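GEO10716p1 (Drosophila melanogaster, PDB 7BTG) belongs to the low molecular weight protein tyrosine phosphatases and acts as an arginine phosphatase, probably removing phosphate from phosphorylated arginine side chains. Local coordinates at residues Leu4-Gly9 against Asp80-Met85; Asn10-Pro15 against Glu124-Ile129. The protein carries 1 engineered substitution. All blocks are in the same frame, centred on the assembly; numbering follows the deposited sequence.

Contact 1: Leu4-Gly9 against Asp80-Met85; sequences LFVSIG and DYIFAM. Engineered in segment 4-9: Ser7 (natural residue Cys). With PO4 (phosphate ion), chain B.
The rings of Phe5 and Phe83 lie side by side on one face of the sheet, their planes near parallel at 29° but slid so far apart that they barely overlap. Contact is therefore confined to one corner of each ring, where Phe5 CE1 comes to 3.4 Å from Phe83 CD2, obliquely to both planes, while Phe149 packs edge-to-face with Phe83. The methyl end of Met85 also meets Phe5 obliquely, CE standing 4.0 Å from CD1; the bend at chi2 (-68°) turns the thioether chain so that this methyl lies by the ring. On the face shared by Leu4, Val6 and Ile82 the packing is aliphatic. Ile82 sends its branches to different partners, CG2 to Val6 CG2 at 3.6 Å and CG1 to Leu4 CB at 4.0 Å.

Between these two layers the strands run parallel. Leu4 N donates to Tyr81 O (2.9 Å), Phe83 N to Leu4 O (2.8 Å) and Val6 N to Phe83 O (2.7 Å), whereas the bond from Met85 N to Val6 O is weak as the strands part. There the chain enters the phosphate loop. Gly9 N donates to phosphate O4, and the engineered Ser7, replacing cysteine, occupies what is, from the family's CX5R signature, probably the nucleophile's position, its OG near both the phosphate and Ser14.

This is the centre of the parallel sheet of an alpha/beta fold: strand 34-39 pairs with the far side of 2-7, and strand 107-110 lies beyond 81-84. Helix 13-27 covers Phe5 through Ala17 and Leu21, while Leu93 of helix 87-99 covers Val6 and Ile82.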
ATOM      1  N   LEU A   4       1.917   6.564  -1.099  1.00 29.74           N
ATOM      2  CA  LEU A   4       2.881   5.553  -0.670  1.00 30.84           C
ATOM      3  C   LEU A   4       2.150   4.461   0.105  1.00 27.15           C
ATOM      4  O   LEU A   4       1.515   4.748   1.123  1.00 26.83           O
ATOM      5  CB  LEU A   4       3.967   6.184   0.204  1.00 28.20           C
ATOM      6  CG  LEU A   4       5.086   5.257   0.680  1.00 27.90           C
ATOM      7  CD1 LEU A   4       5.972   4.867  -0.489  1.00 31.57           C
ATOM      8  CD2 LEU A   4       5.897   5.939   1.784  1.00 30.51           C
ATOM      9  N   PHE A   5       2.224   3.217  -0.374  1.00 22.38           N
ATOM     10  CA  PHE A   5       1.682   2.088   0.368  1.00 24.27           C
ATOM     11  C   PHE A   5       2.779   1.476   1.236  1.00 26.20           C
ATOM     12  O   PHE A   5       3.930   1.361   0.807  1.00 26.75           O
ATOM     13  CB  PHE A   5       1.106   1.028  -0.569  1.00 26.56           C
ATOM     14  CG  PHE A   5      -0.144   1.461  -1.291  1.00 30.03           C
ATOM     15  CD1 PHE A   5      -1.334   1.579  -0.623  1.00 24.57           C
ATOM     16  CD2 PHE A   5      -0.127   1.709  -2.658  1.00 33.84           C
ATOM     17  CE1 PHE A   5      -2.507   1.957  -1.297  1.00 30.65           C
ATOM     18  CE2 PHE A   5      -1.297   2.086  -3.340  1.00 29.99           C
ATOM     19  CZ  PHE A   5      -2.481   2.210  -2.650  1.00 30.18           C
ATOM     20  N   VAL A   6       2.427   1.087   2.463  1.00 28.56           N
ATOM     21  CA  VAL A   6       3.417   0.598   3.418  1.00 25.70           C
ATOM     22  C   VAL A   6       2.961  -0.724   4.011  1.00 29.96           C
ATOM     23  O   VAL A   6       1.830  -0.842   4.498  1.00 28.06           O
ATOM     24  CB  VAL A   6       3.702   1.623   4.522  1.00 27.62           C
ATOM     25  CG1 VAL A   6       4.632   1.005   5.599  1.00 22.31           C
ATOM     26  CG2 VAL A   6       4.375   2.831   3.909  1.00 22.01           C
ATOM     27  N   SER A   7       3.831  -1.730   3.934  1.00 27.50           N
ATOM     28  CA  SER A   7       3.634  -3.004   4.601  1.00 22.51           C
ATOM     29  C   SER A   7       4.907  -3.307   5.369  1.00 27.45           C
ATOM     30  O   SER A   7       5.921  -2.633   5.188  1.00 24.41           O
ATOM     31  CB  SER A   7       3.300  -4.131   3.610  1.00 28.26           C
ATOM     32  OG  SER A   7       4.290  -4.292   2.603  1.00 27.42           O
ATOM     33  N   ILE A   8       4.880  -4.327   6.234  1.00 27.53           N
ATOM     34  CA  ILE A   8       6.071  -4.544   7.050  1.00 25.83           C
ATOM     35  C   ILE A   8       7.234  -4.994   6.175  1.00 27.87           C
ATOM     36  O   ILE A   8       8.345  -4.461   6.279  1.00 27.40           O
ATOM     37  CB  ILE A   8       5.790  -5.504   8.224  1.00 30.23           C
ATOM     38  CG1 ILE A   8       6.986  -5.486   9.164  1.00 31.45           C
ATOM     39  CG2 ILE A   8       5.514  -6.938   7.782  1.00 26.47           C
ATOM     40  CD1 ILE A   8       6.739  -6.137  10.474  1.00 22.98           C
ATOM     41  N   GLY A   9       6.980  -5.888   5.223  1.00 29.39           N
ATOM     42  CA  GLY A   9       8.074  -6.412   4.433  1.00 26.79           C
ATOM     43  C   GLY A   9       8.315  -5.706   3.116  1.00 29.83           C
ATOM     44  O   GLY A   9       9.377  -5.874   2.526  1.00 29.15           O
ATOM     45  N   ASP A  80       1.282  12.527  -0.312  1.00 32.02           N
ATOM     46  CA  ASP A  80       0.029  13.045   0.219  1.00 32.34           C
ATOM     47  C   ASP A  80      -0.663  12.024   1.113  1.00 32.35           C
ATOM     48  O   ASP A  80      -1.279  12.385   2.122  1.00 35.81           O
ATOM     49  CB  ASP A  80      -0.906  13.450  -0.935  1.00 32.80           C
ATOM     50  CG  ASP A  80      -0.236  14.399  -1.929  1.00 42.18           C
ATOM     51  OD1 ASP A  80       0.164  15.515  -1.527  1.00 45.45           O
ATOM     52  OD2 ASP A  80      -0.109  14.027  -3.113  1.00 45.86           O
ATOM     53  N   TYR A  81      -0.591  10.756   0.736  1.00 29.13           N
ATOM     54  CA  TYR A  81      -1.160   9.666   1.509  1.00 32.74           C
ATOM     55  C   TYR A  81      -0.081   8.619   1.709  1.00 28.77           C
ATOM     56  O   TYR A  81       0.675   8.327   0.780  1.00 28.92           O
ATOM     57  CB  TYR A  81      -2.384   9.060   0.806  1.00 29.41           C
ATOM     58  CG  TYR A  81      -3.590   9.948   0.920  1.00 35.59           C
ATOM     59  CD1 TYR A  81      -4.497   9.763   1.941  1.00 30.57           C
ATOM     60  CD2 TYR A  81      -3.795  11.012   0.028  1.00 36.37           C
ATOM     61  CE1 TYR A  81      -5.599  10.588   2.080  1.00 39.60           C
ATOM     62  CE2 TYR A  81      -4.909  11.845   0.147  1.00 38.68           C
ATOM     63  CZ  TYR A  81      -5.807  11.625   1.185  1.00 38.96           C
ATOM     64  OH  TYR A  81      -6.920  12.424   1.360  1.00 50.11           O
ATOM     65  N   ILE A  82       0.014   8.097   2.926  1.00 27.67           N
ATOM     66  CA  ILE A  82       0.805   6.912   3.236  1.00 28.06           C
ATOM     67  C   ILE A  82      -0.145   5.919   3.887  1.00 24.00           C
ATOM     68  O   ILE A  82      -0.733   6.213   4.933  1.00 29.74           O
ATOM     69  CB  ILE A  82       1.991   7.228   4.157  1.00 29.05           C
ATOM     70  CG1 ILE A  82       2.935   8.228   3.495  1.00 28.36           C
ATOM     71  CG2 ILE A  82       2.722   5.974   4.487  1.00 27.86           C
ATOM     72  CD1 ILE A  82       4.080   8.650   4.388  1.00 28.50           C
ATOM     73  N   PHE A  83      -0.336   4.780   3.244  1.00 23.92           N
ATOM     74  CA  PHE A  83      -1.325   3.792   3.650  1.00 25.88           C
ATOM     75  C   PHE A  83      -0.637   2.629   4.347  1.00 26.76           C
ATOM     76  O   PHE A  83       0.260   2.004   3.774  1.00 26.18           O
ATOM     77  CB  PHE A  83      -2.121   3.294   2.448  1.00 27.43           C
ATOM     78  CG  PHE A  83      -3.060   4.330   1.884  1.00 31.25           C
ATOM     79  CD1 PHE A  83      -4.071   4.860   2.675  1.00 32.12           C
ATOM     80  CD2 PHE A  83      -2.928   4.776   0.584  1.00 30.25           C
ATOM     81  CE1 PHE A  83      -4.924   5.816   2.185  1.00 33.31           C
ATOM     82  CE2 PHE A  83      -3.782   5.729   0.085  1.00 32.32           C
ATOM     83  CZ  PHE A  83      -4.791   6.241   0.885  1.00 32.47           C
ATOM     84  N   ALA A  84      -1.056   2.360   5.578  1.00 28.17           N
ATOM     85  CA  ALA A  84      -0.693   1.151   6.300  1.00 27.70           C
ATOM     86  C   ALA A  84      -1.660   0.015   5.980  1.00 27.35           C
ATOM     87  O   ALA A  84      -2.836   0.237   5.683  1.00 29.41           O
ATOM     88  CB  ALA A  84      -0.709   1.427   7.810  1.00 27.52           C
ATOM     89  N   MET A  85      -1.159  -1.216   6.042  1.00 27.63           N
ATOM     90  CA  MET A  85      -2.039  -2.376   5.924  1.00 29.89           C
ATOM     91  C   MET A  85      -2.603  -2.806   7.269  1.00 30.80           C
ATOM     92  O   MET A  85      -3.733  -3.318   7.329  1.00 30.41           O
ATOM     93  CB  MET A  85      -1.284  -3.552   5.294  1.00 23.94           C
ATOM     94  CG  MET A  85      -0.619  -3.194   4.002  1.00 25.40           C
ATOM     95  SD  MET A  85      -1.861  -2.854   2.684  1.00 29.97           S
ATOM     96  CE  MET A  85      -0.914  -1.695   1.705  1.00 25.93           C
TER
HETATM   97  P   PO4 B 201       4.272  -7.658   3.396  1.00 32.55           P
HETATM   98  O1  PO4 B 201       5.142  -6.937   2.384  1.00 27.02           O
HETATM   99  O2  PO4 B 201       4.668  -9.111   3.449  1.00 30.18           O
HETATM  100  O3  PO4 B 201       2.806  -7.639   3.036  1.00 28.69           O
HETATM  101  O4  PO4 B 201       4.389  -6.993   4.767  1.00 26.22           O

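Contact 2: Asn10-Pro15 against Glu124-Ile129; sequences NTCRSP and EDPYFI. With PO4 (phosphate ion), chain B.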
ATOM      1  N   ASN A  10       7.336  -4.936   2.625  1.00 33.64           N
ATOM      2  CA  ASN A  10       7.392  -4.339   1.285  1.00 25.02           C
ATOM      3  C   ASN A  10       7.673  -5.399   0.227  1.00 27.95           C
ATOM      4  O   ASN A  10       8.462  -5.210  -0.699  1.00 27.29           O
ATOM      5  CB  ASN A  10       8.416  -3.211   1.203  1.00 25.47           C
ATOM      6  CG  ASN A  10       8.296  -2.427  -0.087  1.00 31.40           C
ATOM      7  OD1 ASN A  10       9.274  -1.859  -0.588  1.00 31.45           O
ATOM      8  ND2 ASN A  10       7.091  -2.419  -0.656  1.00 25.90           N
ATOM      9  N   THR A  11       6.991  -6.527   0.366  1.00 28.69           N
ATOM     10  CA  THR A  11       7.194  -7.663  -0.517  1.00 30.48           C
ATOM     11  C   THR A  11       5.901  -8.370  -0.881  1.00 33.03           C
ATOM     12  O   THR A  11       5.893  -9.111  -1.864  1.00 32.68           O
ATOM     13  CB  THR A  11       8.170  -8.669   0.136  1.00 34.36           C
ATOM     14  OG1 THR A  11       8.369  -9.807  -0.706  1.00 36.46           O
ATOM     15  CG2 THR A  11       7.656  -9.132   1.501  1.00 29.08           C
ATOM     16  N   CYS A  12       4.798  -8.150  -0.154  1.00 30.29           N
ATOM     17  CA  CYS A  12       3.519  -8.764  -0.499  1.00 32.86           C
ATOM     18  C   CYS A  12       2.441  -7.701  -0.684  1.00 30.67           C
ATOM     19  O   CYS A  12       2.123  -7.330  -1.814  1.00 28.53           O
ATOM     20  CB  CYS A  12       3.085  -9.764   0.577  1.00 32.67           C
ATOM     21  SG  CYS A  12       4.162 -11.203   0.792  1.00 33.52           S
ATOM     22  N   ARG A  13       1.918  -7.170   0.425  1.00 26.43           N
ATOM     23  CA  ARG A  13       0.747  -6.298   0.372  1.00 31.33           C
ATOM     24  C   ARG A  13       1.049  -4.972  -0.320  1.00 29.47           C
ATOM     25  O   ARG A  13       0.289  -4.537  -1.191  1.00 33.01           O
ATOM     26  CB  ARG A  13       0.203  -6.063   1.786  1.00 23.98           C
ATOM     27  CG  ARG A  13      -0.366  -7.302   2.423  1.00 28.65           C
ATOM     28  CD  ARG A  13      -0.556  -7.102   3.910  1.00 26.67           C
ATOM     29  NE  ARG A  13       0.746  -6.953   4.558  1.00 31.30           N
ATOM     30  CZ  ARG A  13       0.923  -6.691   5.854  1.00 30.99           C
ATOM     31  NH1 ARG A  13      -0.134  -6.551   6.659  1.00 25.39           N
ATOM     32  NH2 ARG A  13       2.161  -6.566   6.340  1.00 26.95           N
ATOM     33  N   SER A  14       2.134  -4.300   0.066  1.00 25.09           N
ATOM     34  CA  SER A  14       2.365  -2.973  -0.480  1.00 26.61           C
ATOM     35  C   SER A  14       2.705  -2.992  -1.974  1.00 31.84           C
ATOM     36  O   SER A  14       2.216  -2.120  -2.712  1.00 31.22           O
ATOM     37  CB  SER A  14       3.433  -2.207   0.322  1.00 25.96           C
ATOM     38  OG  SER A  14       4.565  -2.977   0.711  1.00 28.17           O
ATOM     39  N   PRO A  15       3.512  -3.933  -2.483  1.00 32.90           N
ATOM     40  CA  PRO A  15       3.741  -3.931  -3.939  1.00 27.99           C
ATOM     41  C   PRO A  15       2.485  -4.261  -4.718  1.00 32.88           C
ATOM     42  O   PRO A  15       2.290  -3.735  -5.820  1.00 36.50           O
ATOM     43  CB  PRO A  15       4.827  -5.001  -4.141  1.00 31.40           C
ATOM     44  CG  PRO A  15       5.450  -5.197  -2.794  1.00 32.83           C
ATOM     45  CD  PRO A  15       4.349  -4.946  -1.804  1.00 32.17           C
ATOM     46  N   GLU A 124      -4.189  -8.443   6.270  1.00 30.22           N
ATOM     47  CA  GLU A 124      -3.213  -9.301   6.932  1.00 33.84           C
ATOM     48  C   GLU A 124      -2.048  -9.657   6.021  1.00 31.15           C
ATOM     49  O   GLU A 124      -2.213  -9.866   4.814  1.00 26.85           O
ATOM     50  CB  GLU A 124      -3.864 -10.601   7.407  1.00 34.75           C
ATOM     51  CG  GLU A 124      -5.174 -10.429   8.169  1.00 39.66           C
ATOM     52  CD  GLU A 124      -4.966 -10.032   9.624  1.00 50.81           C
ATOM     53  OE1 GLU A 124      -4.088  -9.171   9.891  1.00 47.42           O
ATOM     54  OE2 GLU A 124      -5.677 -10.593  10.499  1.00 53.89           O
ATOM     55  N   ASP A 125      -0.859  -9.751   6.626  1.00 28.79           N
ATOM     56  CA  ASP A 125       0.371 -10.189   5.965  1.00 27.19           C
ATOM     57  C   ASP A 125       0.221 -11.604   5.422  1.00 31.22           C
ATOM     58  O   ASP A 125       0.068 -12.539   6.213  1.00 31.69           O
ATOM     59  CB  ASP A 125       1.546 -10.150   6.945  1.00 29.49           C
ATOM     60  CG  ASP A 125       2.878 -10.375   6.261  1.00 30.78           C
ATOM     61  OD1 ASP A 125       2.903 -10.746   5.060  1.00 31.32           O
ATOM     62  OD2 ASP A 125       3.906 -10.163   6.921  1.00 28.84           O
ATOM     63  N   PRO A 126       0.269 -11.810   4.105  1.00 29.21           N
ATOM     64  CA  PRO A 126       0.168 -13.167   3.548  1.00 29.83           C
ATOM     65  C   PRO A 126       1.485 -13.914   3.437  1.00 30.41           C
ATOM     66  O   PRO A 126       1.463 -15.081   3.044  1.00 29.01           O
ATOM     67  CB  PRO A 126      -0.394 -12.905   2.142  1.00 30.92           C
ATOM     68  CG  PRO A 126       0.233 -11.612   1.748  1.00 31.81           C
ATOM     69  CD  PRO A 126       0.303 -10.789   3.043  1.00 28.81           C
ATOM     70  N   TYR A 127       2.608 -13.265   3.769  1.00 30.95           N
ATOM     71  CA  TYR A 127       3.944 -13.834   3.555  1.00 32.42           C
ATOM     72  C   TYR A 127       4.055 -15.275   4.035  1.00 27.40           C
ATOM     73  O   TYR A 127       4.612 -16.124   3.334  1.00 35.60           O
ATOM     74  CB  TYR A 127       4.997 -12.972   4.261  1.00 26.84           C
ATOM     75  CG  TYR A 127       6.440 -13.273   3.888  1.00 32.59           C
ATOM     76  CD1 TYR A 127       7.187 -14.225   4.588  1.00 31.54           C
ATOM     77  CD2 TYR A 127       7.062 -12.590   2.860  1.00 29.36           C
ATOM     78  CE1 TYR A 127       8.518 -14.497   4.243  1.00 30.56           C
ATOM     79  CE2 TYR A 127       8.386 -12.857   2.510  1.00 37.68           C
ATOM     80  CZ  TYR A 127       9.103 -13.810   3.207  1.00 32.46           C
ATOM     81  OH  TYR A 127      10.403 -14.053   2.842  1.00 31.70           O
ATOM     82  N   PHE A 128       3.528 -15.575   5.217  1.00 29.58           N
ATOM     83  CA  PHE A 128       3.733 -16.865   5.870  1.00 34.05           C
ATOM     84  C   PHE A 128       2.496 -17.750   5.817  1.00 35.62           C
ATOM     85  O   PHE A 128       2.461 -18.799   6.469  1.00 32.61           O
ATOM     86  CB  PHE A 128       4.130 -16.647   7.327  1.00 30.83           C
ATOM     87  CG  PHE A 128       3.145 -15.794   8.073  1.00 30.44           C
ATOM     88  CD1 PHE A 128       3.339 -14.426   8.177  1.00 28.25           C
ATOM     89  CD2 PHE A 128       2.011 -16.352   8.628  1.00 28.55           C
ATOM     90  CE1 PHE A 128       2.428 -13.639   8.841  1.00 26.72           C
ATOM     91  CE2 PHE A 128       1.085 -15.569   9.288  1.00 34.12           C
ATOM     92  CZ  PHE A 128       1.296 -14.203   9.395  1.00 29.72           C
ATOM     93  N   ILE A 129       1.471 -17.333   5.094  1.00 38.35           N
ATOM     94  CA  ILE A 129       0.228 -18.082   4.996  1.00 38.18           C
ATOM     95  C   ILE A 129       0.382 -19.079   3.859  1.00 35.68           C
ATOM     96  O   ILE A 129       0.687 -18.692   2.724  1.00 40.55           O
ATOM     97  CB  ILE A 129      -0.959 -17.140   4.759  1.00 38.91           C
ATOM     98  CG1 ILE A 129      -1.160 -16.238   5.975  1.00 37.10           C
ATOM     99  CG2 ILE A 129      -2.213 -17.938   4.464  1.00 41.90           C
ATOM    100  CD1 ILE A 129      -1.560 -16.987   7.250  1.00 38.15           C
TER
HETATM  101  P   PO4 B 201       4.272  -7.658   3.396  1.00 32.55           P
HETATM  102  O1  PO4 B 201       5.142  -6.937   2.384  1.00 27.02           O
HETATM  103  O2  PO4 B 201       4.668  -9.111   3.449  1.00 30.18           O
HETATM  104  O3  PO4 B 201       2.806  -7.639   3.036  1.00 28.69           O
HETATM  105  O4  PO4 B 201       4.389  -6.993   4.767  1.00 26.22           O
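Cys12, at the N-cap of helix 13-27, lies across from Tyr127, and Arg13 from Asp125, where the 124-129 loop passes into a type I turn; no hydrogen bond joins the two backbones. Arg13 carries the contact. The CA of Asp125 sits 3.4 Å above the centre of its guanidinium plane, and the phosphate lies at the edge, taking NE at O3 (2.7 Å) and NH2 at O4 (2.8 Å). A bend at chi3 (-66°) folds the guanidinium back to the ion, which Arg13 N also grips at O3, while NH1 reaches Asp86 in a salt bridge. Pro126 CG packs on Cys12 CB at 3.6 Å, and Cys12 SG meets the Tyr127 ring at its edge. Asp125 OD1 accepts from Tyr127 N (2.8 Å) in an Asx turn and stands 2.9 Å from phosphate O2.

With an alanine in place of this arginine, phosphate O3 and O4 would probably be more weakly held and Asp86 left without its salt-bridge mate.

With Thr11 N and Cys12 N both donating to O1, the phosphate rests in a P-loop at the helix N-terminus, probably mimicking substrate phosphate, and Asp125 is placed like the family's general acid.

Contact 1 is core and contact 2 lies nearer the surface: the strand pair is buried close to the centre of the chain, whereas the loop 124-129 leaves Glu124 and Tyr127 exposed. Their chemistry follows their place. Contact 1 is held by backbone bonds and apolar side chains; contact 2 has no hydrogen bond between its segments, and the main-chain N-H groups of Thr11, Cys12 and Arg13 turn to the phosphate instead. They join where 4-9 runs straight into 10-15, and the P-loop spans both. Met85 also packs against Arg13 there. The sheet supplies the buried base, the loop and the first turn of helix 13-27 the anion-binding groups, much as alpha/beta enzymes commonly build active sites at the C-terminal ends of the strands.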